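Local coordinates for putative Acyl-CoA binding protein (ACBP) (Oryza sativa Japonica Group, PDB 5H3G) that binds medium- and long-chain acyl-CoA esters with high affinity, also binds phosphatidic acid and phosphatidylcholine in vitro, and may take part in phospholipid biosynthesis, at residues 24-27 / 28-31; 55-58 / 59-63; 76-79 / 80-84. All coordinates share one frame; numbering follows the deposited sequence. Where two conformers were deposited one is given.

In the fold
The three contacts come in series along one chain of four helices. Interaction 1 starts helix 26-41, interaction 2 starts helix 57-64, and interaction 3 lies within helix 71-92. Interactions 1 and 2 have centres about 12 Å apart and touch through Leu30, which packs on Ala58, Lys59 and Ala62. Interactions 1 and 3 have centres about 13 Å apart and meet where Ile31 packs on Lys81. Interactions 2 and 3 do not touch; their nearest atoms are about 9 Å apart. Helix 26-41 thus joins the other two. Lys59 and Tyr78, which probably help bind acyl-CoA, as in related proteins, belong to interactions 2 and 3, on opposite sides of the chain's centre.

Interaction 1: residues 24-27 / 28-31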
loop_
_atom_site.group_PDB
_atom_site.type_symbol
_atom_site.label_atom_id
_atom_site.label_comp_id
_atom_site.label_asym_id
_atom_site.label_seq_id
_atom_site.Cartn_x
_atom_site.Cartn_y
_atom_site.Cartn_z
ATOM N N THR A 24 -10.416 6.030 -7.310
ATOM C CA THR A 24 -10.009 5.923 -5.912
ATOM C C THR A 24 -9.115 7.097 -5.520
ATOM O O THR A 24 -8.165 7.436 -6.232
ATOM C CB THR A 24 -9.277 4.598 -5.683
ATOM O OG1 THR A 24 -10.166 3.510 -5.985
ATOM C CG2 THR A 24 -8.816 4.481 -4.234
ATOM N N SER A 25 -9.451 7.734 -4.398
ATOM C CA SER A 25 -8.731 8.915 -3.945
ATOM C C SER A 25 -7.238 8.650 -3.882
ATOM O O SER A 25 -6.793 7.596 -3.420
ATOM C CB SER A 25 -9.220 9.357 -2.564
ATOM O OG SER A 25 -8.418 10.430 -2.069
ATOM N N ASN A 26 -6.463 9.638 -4.321
ATOM C CA ASN A 26 -5.014 9.511 -4.238
ATOM C C ASN A 26 -4.533 9.393 -2.793
ATOM O O ASN A 26 -3.459 8.828 -2.551
ATOM C CB ASN A 26 -4.347 10.694 -4.929
ATOM C CG ASN A 26 -2.872 10.458 -5.184
ATOM O OD1 ASN A 26 -2.019 11.246 -4.758
ATOM N ND2 ASN A 26 -2.560 9.367 -5.885
ATOM N N GLU A 27 -5.298 9.908 -1.818
ATOM C CA GLU A 27 -4.928 9.694 -0.419
ATOM C C GLU A 27 -4.792 8.206 -0.126
ATOM O O GLU A 27 -3.817 7.763 0.494
ATOM C CB GLU A 27 -5.966 10.331 0.516
ATOM C CG GLU A 27 -6.078 11.835 0.389
ATOM C CD GLU A 27 -7.197 12.425 1.242
ATOM O OE1 GLU A 27 -7.300 13.665 1.287
ATOM O OE2 GLU A 27 -7.964 11.656 1.865
ATOM N N ASN A 28 -5.754 7.417 -0.601
ATOM C CA ASN A 28 -5.749 5.986 -0.348
ATOM C C ASN A 28 -4.749 5.265 -1.237
ATOM O O ASN A 28 -4.098 4.320 -0.781
ATOM C CB ASN A 28 -7.165 5.445 -0.527
ATOM C CG ASN A 28 -8.118 6.090 0.437
ATOM O OD1 ASN A 28 -8.735 7.110 0.123
ATOM N ND2 ASN A 28 -8.189 5.547 1.656
ATOM N N LYS A 29 -4.582 5.717 -2.486
ATOM C CA LYS A 29 -3.554 5.134 -3.340
ATOM C C LYS A 29 -2.178 5.267 -2.699
ATOM O O LYS A 29 -1.357 4.344 -2.771
ATOM C CB LYS A 29 -3.566 5.797 -4.722
ATOM C CG LYS A 29 -4.812 5.452 -5.526
ATOM C CD LYS A 29 -4.649 5.846 -6.989
ATOM C CE LYS A 29 -5.953 5.650 -7.746
ATOM N NZ LYS A 29 -5.851 6.009 -9.197
ATOM N N LEU A 30 -1.923 6.398 -2.034
ATOM C CA LEU A 30 -0.622 6.604 -1.400
ATOM C C LEU A 30 -0.437 5.678 -0.206
ATOM O O LEU A 30 0.659 5.146 0.006
ATOM C CB LEU A 30 -0.469 8.067 -0.978
ATOM C CG LEU A 30 -0.202 9.075 -2.093
ATOM C CD1 LEU A 30 -0.416 10.488 -1.589
ATOM C CD2 LEU A 30 1.238 8.882 -2.619
ATOM N N ILE A 31 -1.497 5.481 0.582
ATOM C CA ILE A 31 -1.416 4.560 1.712
ATOM C C ILE A 31 -1.092 3.153 1.226
ATOM O O ILE A 31 -0.223 2.469 1.782
ATOM C CB ILE A 31 -2.721 4.599 2.524
ATOM C CG1 ILE A 31 -2.804 5.910 3.311
ATOM C CG2 ILE A 31 -2.815 3.392 3.455
ATOM C CD1 ILE A 31 -4.186 6.246 3.778
HETATM O O HOH W 1 -9.202 9.162 2.064
#
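The side-chain amide of Asn26 meets Leu30 through its oxygen, with OD1 3.6 Å from CD1 of Leu30. The amide nitrogen ND2 of Asn26 lies 3.9 Å from CB of Lys29. The side-chain oxygen of Asn28 lies near the N-cap residue, with OD1 3.5 Å from CB of Ser25. A water donates to this OD1 of Asn28 at 2.9 Å. The same water donates to OE2 of the Glu27 carboxylate at 2.8 Å, so it bridges two flat groups that follow one another in sequence. The extended chain of Lys29 reaches back to Thr24, with CE 3.2 Å from O of Thr24, and NZ bonds to the carbonyl of Glu22. The methyl CG2 of Thr24 lies loosely near CB of Asn28, the side chains crossing at about a right angle, while Thr24 OG1 bonds to the carbonyl of Pro21. Ser25 OG is anti to its own backbone N (chi1 174°), and there it accepts from N of Glu27 at 3.2 Å. Ser25 O takes the first helical bond from N of Lys29, at 3.0 Å, and a weak one from N of Asn28. This is a serine N-cap, opening helix 26-41 of the four-helix acyl-CoA-binding fold.

Interaction 2: residues 55-58 / 59-63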
loop_
_atom_site.group_PDB
_atom_site.type_symbol
_atom_site.label_atom_id
_atom_site.label_comp_id
_atom_site.label_asym_id
_atom_site.label_seq_id
_atom_site.Cartn_x
_atom_site.Cartn_y
_atom_site.Cartn_z
ATOM N N ARG A 55 11.399 13.152 -8.618
ATOM C CA ARG A 55 10.930 12.067 -7.764
ATOM C C ARG A 55 9.721 12.511 -6.941
ATOM O O ARG A 55 9.688 13.620 -6.400
ATOM C CB ARG A 55 12.046 11.601 -6.826
ATOM C CG ARG A 55 13.209 10.890 -7.505
ATOM C CD ARG A 55 14.377 10.751 -6.541
ATOM N NE ARG A 55 14.062 9.896 -5.401
ATOM C CZ ARG A 55 14.496 10.116 -4.165
ATOM N NH1 ARG A 55 15.244 11.178 -3.904
ATOM N NH2 ARG A 55 14.172 9.286 -3.183
ATOM N N ASP A 56 8.740 11.620 -6.833
ATOM C CA ASP A 56 7.463 11.903 -6.179
ATOM C C ASP A 56 7.650 11.930 -4.660
ATOM O O ASP A 56 7.829 10.880 -4.038
ATOM C CB ASP A 56 6.463 10.828 -6.610
ATOM C CG ASP A 56 5.036 11.094 -6.149
ATOM O OD1 ASP A 56 4.818 11.506 -5.002
ATOM O OD2 ASP A 56 4.109 10.847 -6.952
ATOM N N ARG A 57 7.612 13.124 -4.057
ATOM C CA ARG A 57 7.799 13.222 -2.610
ATOM C C ARG A 57 6.651 12.561 -1.851
ATOM O O ARG A 57 6.873 11.930 -0.812
ATOM C CB ARG A 57 7.969 14.688 -2.179
ATOM C CG ARG A 57 7.901 14.919 -0.659
ATOM C CD ARG A 57 8.146 16.386 -0.248
ATOM N NE ARG A 57 9.570 16.656 -0.063
ATOM C CZ ARG A 57 10.066 17.577 0.760
ATOM N NH1 ARG A 57 9.259 18.342 1.485
ATOM N NH2 ARG A 57 11.373 17.729 0.858
ATOM N N ALA A 58 5.418 12.694 -2.347
ATOM C CA ALA A 58 4.278 12.109 -1.647
ATOM C C ALA A 58 4.403 10.594 -1.526
ATOM O O ALA A 58 4.114 10.030 -0.463
ATOM C CB ALA A 58 2.974 12.487 -2.355
ATOM N N LYS A 59 4.800 9.916 -2.607
ATOM C CA LYS A 59 5.005 8.471 -2.549
ATOM C C LYS A 59 6.117 8.110 -1.575
ATOM O O LYS A 59 5.968 7.202 -0.751
ATOM C CB LYS A 59 5.325 7.921 -3.940
ATOM C CG LYS A 59 4.113 7.791 -4.847
ATOM C CD LYS A 59 4.489 7.207 -6.210
ATOM C CE LYS A 59 3.245 6.755 -6.965
ATOM N NZ LYS A 59 3.554 6.255 -8.341
ATOM N N TRP A 60 7.252 8.805 -1.662
ATOM C CA TRP A 60 8.347 8.514 -0.742
ATOM C C TRP A 60 7.909 8.712 0.705
ATOM O O TRP A 60 8.182 7.870 1.572
ATOM C CB TRP A 60 9.542 9.397 -1.081
ATOM C CG TRP A 60 10.792 9.063 -0.316
ATOM C CD1 TRP A 60 11.857 8.342 -0.775
ATOM C CD2 TRP A 60 11.126 9.464 1.021
ATOM N NE1 TRP A 60 12.824 8.256 0.193
ATOM C CE2 TRP A 60 12.402 8.931 1.308
ATOM C CE3 TRP A 60 10.469 10.208 2.009
ATOM C CZ2 TRP A 60 13.033 9.126 2.537
ATOM C CZ3 TRP A 60 11.102 10.404 3.225
ATOM C CH2 TRP A 60 12.370 9.860 3.480
ATOM N N ASP A 61 7.178 9.795 0.974
ATOM C CA ASP A 61 6.689 10.057 2.325
ATOM C C ASP A 61 5.766 8.948 2.812
ATOM O O ASP A 61 5.804 8.567 3.988
ATOM C CB ASP A 61 5.963 11.402 2.374
ATOM C CG ASP A 61 6.917 12.591 2.395
ATOM O OD1 ASP A 61 8.135 12.411 2.611
ATOM O OD2 ASP A 61 6.439 13.727 2.203
ATOM N N ALA A 62 4.918 8.415 1.926
ATOM C CA ALA A 62 4.020 7.349 2.347
ATOM C C ALA A 62 4.804 6.106 2.737
ATOM O O ALA A 62 4.423 5.381 3.662
ATOM C CB ALA A 62 3.026 7.028 1.226
ATOM N N TRP A 63 5.901 5.840 2.033
ATOM C CA TRP A 63 6.723 4.676 2.330
ATOM C C TRP A 63 7.524 4.902 3.609
ATOM O O TRP A 63 7.574 4.035 4.488
ATOM C CB TRP A 63 7.625 4.411 1.121
ATOM C CG TRP A 63 8.487 3.209 1.148
ATOM C CD1 TRP A 63 8.497 2.199 2.065
ATOM C CD2 TRP A 63 9.481 2.880 0.174
ATOM N NE1 TRP A 63 9.456 1.265 1.724
ATOM C CE2 TRP A 63 10.070 1.664 0.565
ATOM C CE3 TRP A 63 9.928 3.502 -0.993
ATOM C CZ2 TRP A 63 11.088 1.061 -0.173
ATOM C CZ3 TRP A 63 10.945 2.906 -1.717
ATOM C CH2 TRP A 63 11.508 1.701 -1.305
#
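Asp61 N donates to O of Arg57 at 2.8 Å, the shortest hydrogen bond of this turn. The two side chains also meet: OD2 of Asp61 lies 3.4 Å from the methylene CG of Arg57. Their charged ends are not in contact. The guanidinium of Arg57 is turned 49° from the Asp61 carboxylate, and its NE bonds to the carbonyl of Pro49 instead. Asp61 OD1 forms a salt bridge with NE of Arg48 and also sits in plane at the edge of the Trp60 ring. With an alanine in place of Asp61, Arg48 would probably be left without its charged mate, and the CG of Arg57 would lose its neighbour. Asp56 is the N-cap of helix 57-64. Its CG is anti to the backbone N (chi1 -173°), which brings OD1 to N of Lys59 at 2.9 Å. The N-H comes from above the carboxylate plane. The side chains of Asp56 and Lys59 cross at about a right angle, their CG atoms 3.7 Å apart. OD2 of Asp56 and NZ of Lys59 stay 4.8 Å apart. Lys59 probably binds acyl-CoA, by similarity, and its side chain touches Tyr33 of helix 26-41. Before the helix, NH2 of Arg55 comes to 3.5 Å from CD1 of Trp60, guanidinium and ring planes nearly perpendicular (88°). NH2 of Arg55 also bonds to the carbonyl of Ala47, and the Trp60 ring packs on Val44 and Pro49 of the preceding loop.

Interaction 3: residues 76-79 / 80-84; sequences SDYI and TKVKQ
Helix 71-92 carries Tyr78, a probable acyl-CoA-binding residue by similarity, and this contact spans about two of its turns. The central side-chain pair is a CH-pi contact between residues four apart. CG2 of Val82 lies over one face of the Tyr78 ring, 3.7 Å from its centroid and 22° off the ring normal. The methyl is offset toward the CE2-CZ edge of the ring: CE2 and CZ of Tyr78 are each 3.5 Å from CG2 of Val82. Val82 CG2 is anti to its own carbonyl carbon, beside the backbone N, and this turns the methyl back to the earlier turn. The Tyr78 ring leaves the helix with CG anti to the backbone N (chi1 175°), which brings one face of the ring against the Val82 methyl. The same CG2 of Val82 also lies 3.3 Å from O of Tyr78, so the methyl touches both the ring and the carbonyl oxygen. N of Val82 donates to that same O of Tyr78 at 2.9 Å. The carbonyl of Asp77 accepts from N of Lys81 at 2.9 Å. In one of two modelled conformers OG1 of Thr80 also donates to O of Asp77, at 2.8 Å, so this second bond is less certain. CG of Lys81 rests 3.4 Å from that same oxygen of Asp77. Tyr78 meets the ring of Phe10 and touches Ala17, and Ile79 packs on Leu6, Asp9 and Tyr13, all of helix 4-17. Toward helix 26-41, Val82 packs on Leu32, Lys81 on Ile31 and Leu32, and Asp77 on Leu35.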
loop_
_atom_site.group_PDB
_atom_site.type_symbol
_atom_site.label_atom_id
_atom_site.label_comp_id
_atom_site.label_asym_id
_atom_site.label_seq_id
_atom_site.Cartn_x
_atom_site.Cartn_y
_atom_site.Cartn_z
ATOM N N SER A 76 0.293 -7.548 6.327
ATOM C CA SER A 76 -0.903 -7.495 7.150
ATOM C C SER A 76 -1.680 -6.208 6.927
ATOM O O SER A 76 -2.886 -6.228 6.643
ATOM C CB SER A 76 -0.493 -7.601 8.629
ATOM O OG SER A 76 0.341 -8.711 8.828
ATOM N N ASP A 77 -1.011 -5.078 7.113
ATOM C CA ASP A 77 -1.692 -3.798 7.002
ATOM C C ASP A 77 -2.193 -3.579 5.592
ATOM O O ASP A 77 -3.320 -3.122 5.400
ATOM C CB ASP A 77 -0.760 -2.670 7.399
ATOM C CG ASP A 77 -0.425 -2.700 8.848
ATOM O OD1 ASP A 77 -1.301 -3.123 9.623
ATOM O OD2 ASP A 77 0.710 -2.327 9.196
ATOM N N TYR A 78 -1.356 -3.882 4.594
ATOM C CA TYR A 78 -1.774 -3.729 3.201
ATOM C C TYR A 78 -3.082 -4.468 2.956
ATOM O O TYR A 78 -4.032 -3.914 2.390
ATOM C CB TYR A 78 -0.665 -4.236 2.262
ATOM C CG TYR A 78 -1.086 -4.205 0.808
ATOM C CD1 TYR A 78 -0.930 -3.053 0.055
ATOM C CD2 TYR A 78 -1.690 -5.310 0.218
ATOM C CE1 TYR A 78 -1.341 -3.011 -1.289
ATOM C CE2 TYR A 78 -2.108 -5.277 -1.114
ATOM C CZ TYR A 78 -1.935 -4.121 -1.848
ATOM O OH TYR A 78 -2.368 -4.077 -3.166
ATOM N N ILE A 79 -3.151 -5.721 3.410
ATOM C CA ILE A 79 -4.353 -6.528 3.233
ATOM C C ILE A 79 -5.550 -5.860 3.899
ATOM O O ILE A 79 -6.628 -5.765 3.304
ATOM C CB ILE A 79 -4.130 -7.952 3.770
ATOM C CG1 ILE A 79 -3.177 -8.712 2.842
ATOM C CG2 ILE A 79 -5.448 -8.702 3.863
ATOM C CD1 ILE A 79 -2.519 -9.904 3.511
ATOM N N THR A 80 -5.385 -5.379 5.138
ATOM C CA THR A 80 -6.533 -4.778 5.817
ATOM C C THR A 80 -6.976 -3.499 5.122
ATOM O O THR A 80 -8.180 -3.237 5.013
ATOM C CB THR A 80 -6.244 -4.522 7.303
ATOM O OG1 THR A 80 -5.210 -3.539 7.479
ATOM C CG2 THR A 80 -5.843 -5.811 7.992
ATOM N N LYS A 81 -6.033 -2.700 4.618
ATOM C CA LYS A 81 -6.423 -1.476 3.916
ATOM C C LYS A 81 -7.127 -1.787 2.601
ATOM O O LYS A 81 -8.127 -1.138 2.259
ATOM C CB LYS A 81 -5.195 -0.597 3.655
ATOM C CG LYS A 81 -4.557 -0.039 4.926
ATOM C CD LYS A 81 -5.499 0.911 5.645
ATOM C CE LYS A 81 -4.870 1.461 6.911
ATOM N NZ LYS A 81 -3.454 1.842 6.688
ATOM N N VAL A 82 -6.620 -2.767 1.848
ATOM C CA VAL A 82 -7.258 -3.146 0.584
ATOM C C VAL A 82 -8.649 -3.699 0.842
ATOM O O VAL A 82 -9.609 -3.330 0.158
ATOM C CB VAL A 82 -6.393 -4.148 -0.200
ATOM C CG1 VAL A 82 -7.179 -4.692 -1.386
ATOM C CG2 VAL A 82 -5.131 -3.472 -0.703
ATOM N N LYS A 83 -8.789 -4.562 1.855
ATOM C CA LYS A 83 -10.091 -5.120 2.205
ATOM C C LYS A 83 -11.101 -4.020 2.496
ATOM O O LYS A 83 -12.242 -4.054 2.023
ATOM C CB LYS A 83 -9.944 -6.040 3.415
ATOM C CG LYS A 83 -11.241 -6.561 3.940
ATOM C CD LYS A 83 -11.979 -7.311 2.851
ATOM C CE LYS A 83 -13.163 -8.050 3.435
ATOM N NZ LYS A 83 -13.943 -8.747 2.377
ATOM N N GLN A 84 -10.691 -3.030 3.294
ATOM C CA GLN A 84 -11.581 -1.917 3.612
ATOM C C GLN A 84 -11.989 -1.169 2.348
ATOM O O GLN A 84 -13.174 -0.879 2.136
ATOM C CB GLN A 84 -10.903 -0.978 4.604
ATOM C CG GLN A 84 -11.762 0.199 4.997
ATOM C CD GLN A 84 -11.049 1.138 5.945
ATOM O OE1 GLN A 84 -9.831 1.043 6.136
ATOM N NE2 GLN A 84 -11.800 2.051 6.544
#